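Local coordinates for ribosomal-protein-serine acetyltransferase, putative (Vibrio cholerae O1 biovar eltor, PDB 2FCK) that is of unproven function but may, as a GNAT-type acetyltransferase, acetylate the N-terminal serine or alanine of a ribosomal protein, at residues 10-15 and 119-124. Sequence-based numbering, arbitrary orientation.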
ATOM      1  N   ILE A  10     -10.828 -13.948 -15.888  1.00 42.79           N
ATOM      2  CA  ILE A  10     -11.095 -14.934 -14.860  1.00 41.79           C
ATOM      3  C   ILE A  10     -12.547 -15.335 -15.062  1.00 42.76           C
ATOM      4  O   ILE A  10     -13.431 -14.482 -15.062  1.00 43.66           O
ATOM      5  CB  ILE A  10     -10.848 -14.350 -13.422  1.00 41.64           C
ATOM      6  CG1 ILE A  10      -9.393 -13.935 -13.175  1.00 42.69           C
ATOM      7  CG2 ILE A  10     -11.293 -15.387 -12.364  1.00 43.13           C
ATOM      8  CD1 ILE A  10      -9.294 -12.987 -11.939  1.00 41.75           C
ATOM      9  N   VAL A  11     -12.807 -16.632 -15.271  1.00 42.22           N
ATOM     10  CA  VAL A  11     -14.144 -17.118 -15.598  1.00 42.51           C
ATOM     11  C   VAL A  11     -14.614 -18.092 -14.525  1.00 42.30           C
ATOM     12  O   VAL A  11     -13.889 -18.996 -14.150  1.00 44.01           O
ATOM     13  CB  VAL A  11     -14.186 -17.833 -16.979  1.00 42.26           C
ATOM     14  CG1 VAL A  11     -15.634 -18.238 -17.314  1.00 40.77           C
ATOM     15  CG2 VAL A  11     -13.579 -16.948 -18.028  1.00 44.63           C
ATOM     16  N   THR A  12     -15.814 -17.877 -14.037  1.00 41.51           N
ATOM     17  CA  THR A  12     -16.365 -18.717 -12.980  1.00 41.62           C
ATOM     18  C   THR A  12     -17.569 -19.450 -13.571  1.00 42.16           C
ATOM     19  O   THR A  12     -17.783 -19.404 -14.758  1.00 42.32           O
ATOM     20  CB  THR A  12     -16.815 -17.854 -11.775  1.00 41.53           C
ATOM     21  OG1 THR A  12     -17.874 -16.987 -12.182  1.00 42.38           O
ATOM     22  CG2 THR A  12     -15.670 -17.057 -11.168  1.00 41.53           C
ATOM     23  N   GLN A  13     -18.380 -20.117 -12.749  1.00 42.04           N
ATOM     24  CA  GLN A  13     -19.543 -20.826 -13.307  1.00 41.36           C
ATOM     25  C   GLN A  13     -20.494 -19.882 -14.063  1.00 41.55           C
ATOM     26  O   GLN A  13     -20.963 -20.182 -15.195  1.00 41.97           O
ATOM     27  CB  GLN A  13     -20.306 -21.549 -12.180  1.00 41.71           C
ATOM     28  CG  GLN A  13     -21.531 -22.253 -12.736  1.00 43.02           C
ATOM     29  CD  GLN A  13     -22.526 -22.682 -11.677  1.00 42.23           C
ATOM     30  OE1 GLN A  13     -22.364 -22.414 -10.493  1.00 46.05           O
ATOM     31  NE2 GLN A  13     -23.612 -23.304 -12.128  1.00 45.47           N
ATOM     32  N   ARG A  14     -20.771 -18.734 -13.449  1.00 41.45           N
ATOM     33  CA  ARG A  14     -21.784 -17.824 -13.989  1.00 41.85           C
ATOM     34  C   ARG A  14     -21.261 -16.502 -14.571  1.00 42.01           C
ATOM     35  O   ARG A  14     -22.011 -15.799 -15.265  1.00 42.55           O
ATOM     36  CB  ARG A  14     -22.841 -17.544 -12.929  1.00 41.55           C
ATOM     37  CG  ARG A  14     -23.564 -18.811 -12.405  1.00 42.86           C
ATOM     38  CD  ARG A  14     -24.557 -18.417 -11.357  1.00 44.87           C
ATOM     39  NE  ARG A  14     -23.912 -17.894 -10.152  1.00 43.55           N
ATOM     40  CZ  ARG A  14     -24.574 -17.440  -9.092  1.00 45.37           C
ATOM     41  NH1 ARG A  14     -23.915 -16.992  -8.025  1.00 45.24           N
ATOM     42  NH2 ARG A  14     -25.919 -17.466  -9.089  1.00 48.17           N
ATOM     43  N   LEU A  15     -19.986 -16.201 -14.313  1.00 40.98           N
ATOM     44  CA  LEU A  15     -19.418 -14.847 -14.535  1.00 40.56           C
ATOM     45  C   LEU A  15     -18.117 -14.841 -15.318  1.00 41.76           C
ATOM     46  O   LEU A  15     -17.341 -15.814 -15.297  1.00 42.63           O
ATOM     47  CB  LEU A  15     -19.214 -14.083 -13.183  1.00 40.44           C
ATOM     48  CG  LEU A  15     -20.403 -14.013 -12.250  1.00 40.88           C
ATOM     49  CD1 LEU A  15     -19.971 -13.398 -10.874  1.00 40.81           C
ATOM     50  CD2 LEU A  15     -21.590 -13.272 -12.913  1.00 40.73           C
ATOM     51  N   LEU A 119     -15.927 -11.608  -6.321  1.00 39.60           N
ATOM     52  CA  LEU A 119     -14.865 -11.177  -5.418  1.00 39.45           C
ATOM     53  C   LEU A 119     -14.033 -12.372  -4.952  1.00 39.67           C
ATOM     54  O   LEU A 119     -12.801 -12.295  -4.851  1.00 38.77           O
ATOM     55  CB  LEU A 119     -15.436 -10.347  -4.237  1.00 40.24           C
ATOM     56  CG  LEU A 119     -14.439  -9.762  -3.258  1.00 41.70           C
ATOM     57  CD1 LEU A 119     -13.523  -8.821  -3.996  1.00 42.64           C
ATOM     58  CD2 LEU A 119     -15.207  -8.989  -2.147  1.00 42.07           C
ATOM     59  N   THR A 120     -14.699 -13.519  -4.727  1.00 38.68           N
ATOM     60  CA  THR A 120     -13.941 -14.712  -4.347  1.00 40.18           C
ATOM     61  C   THR A 120     -12.989 -15.143  -5.484  1.00 39.32           C
ATOM     62  O   THR A 120     -11.840 -15.522  -5.216  1.00 39.87           O
ATOM     63  CB  THR A 120     -14.905 -15.878  -3.985  1.00 40.74           C
ATOM     64  OG1 THR A 120     -15.628 -15.508  -2.785  1.00 42.04           O
ATOM     65  CG2 THR A 120     -14.137 -17.193  -3.740  1.00 40.67           C
ATOM     66  N   ALA A 121     -13.449 -15.021  -6.737  1.00 38.20           N
ATOM     67  CA  ALA A 121     -12.587 -15.356  -7.901  1.00 38.93           C
ATOM     68  C   ALA A 121     -11.318 -14.498  -7.864  1.00 39.75           C
ATOM     69  O   ALA A 121     -10.178 -15.005  -8.020  1.00 39.39           O
ATOM     70  CB  ALA A 121     -13.366 -15.131  -9.194  1.00 38.24           C
ATOM     71  N   LEU A 122     -11.517 -13.215  -7.539  1.00 38.85           N
ATOM     72  CA  LEU A 122     -10.373 -12.303  -7.554  1.00 39.90           C
ATOM     73  C   LEU A 122      -9.431 -12.622  -6.391  1.00 39.43           C
ATOM     74  O   LEU A 122      -8.205 -12.622  -6.526  1.00 40.51           O
ATOM     75  CB  LEU A 122     -10.862 -10.849  -7.510  1.00 40.79           C
ATOM     76  CG  LEU A 122      -9.725  -9.809  -7.571  1.00 39.08           C
ATOM     77  CD1 LEU A 122      -8.928  -9.953  -8.885  1.00 38.59           C
ATOM     78  CD2 LEU A 122     -10.255  -8.363  -7.398  1.00 42.91           C
ATOM     79  N   ILE A 123      -9.988 -12.901  -5.230  1.00 39.36           N
ATOM     80  CA  ILE A 123      -9.184 -13.245  -4.065  1.00 38.91           C
ATOM     81  C   ILE A 123      -8.350 -14.522  -4.319  1.00 38.78           C
ATOM     82  O   ILE A 123      -7.148 -14.603  -4.023  1.00 38.42           O
ATOM     83  CB  ILE A 123     -10.141 -13.456  -2.871  1.00 38.12           C
ATOM     84  CG1 ILE A 123     -10.712 -12.064  -2.404  1.00 37.07           C
ATOM     85  CG2 ILE A 123      -9.410 -14.181  -1.667  1.00 41.53           C
ATOM     86  CD1 ILE A 123     -11.939 -12.281  -1.456  1.00 40.24           C
ATOM     87  N   LEU A 124      -8.986 -15.535  -4.880  1.00 39.93           N
ATOM     88  CA  LEU A 124      -8.269 -16.767  -5.209  1.00 39.57           C
ATOM     89  C   LEU A 124      -7.162 -16.536  -6.232  1.00 40.65           C
ATOM     90  O   LEU A 124      -6.077 -17.094  -6.101  1.00 41.41           O
ATOM     91  CB  LEU A 124      -9.223 -17.855  -5.702  1.00 40.48           C
ATOM     92  CG  LEU A 124     -10.171 -18.336  -4.603  1.00 39.61           C
ATOM     93  CD1 LEU A 124     -11.226 -19.320  -5.225  1.00 43.27           C
ATOM     94  CD2 LEU A 124      -9.416 -18.931  -3.384  1.00 45.53           C
TER
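Ile-10 and Thr-12, on the same side of the first strand and the turn after it, face one turn of helix 114-129 at Ala-121. The backbones approach to 7.1 Å between the CA atoms of Ile-10 and Ala-121, and no hydrogen bond joins the two segments. CB of Ala-121 points toward the strand end and the start of the turn and meets two methyl groups, CG2 of Thr-12 at 3.6 Å and CG2 of Ile-10 at 3.8 Å. At the next residue, CD1 of Leu-122 comes within 4.3 Å of CD1 of Ile-10; both side chains also rest on Phe-73 of strand 71-77, which pairs with strand 15-18. Thr-12 divides its branches: with chi1 at 64°, CG2 lies anti to its carbonyl carbon and takes the apolar contact, while OG1 hydrogen-bonds OE2 of Glu-117, one helical turn before Ala-121, and accepts a weak bond from N of Leu-15, 3.1 Å away and bent to 133°. N of Thr-12 also closes the turn by bonding to O of Leu-15 at 2.9 Å. OE1 of Glu-117 forms a salt bridge with NE of Arg-14, so a polar link lies beside the methyl contact. This is the N-terminal hairpin of strands 10-11 and 15-18, at the border of the mixed sheet, packed against the helix of the beta-alpha-beta crossover between parallel strands 98-105 and 134-139 in the GNAT acetyltransferase fold.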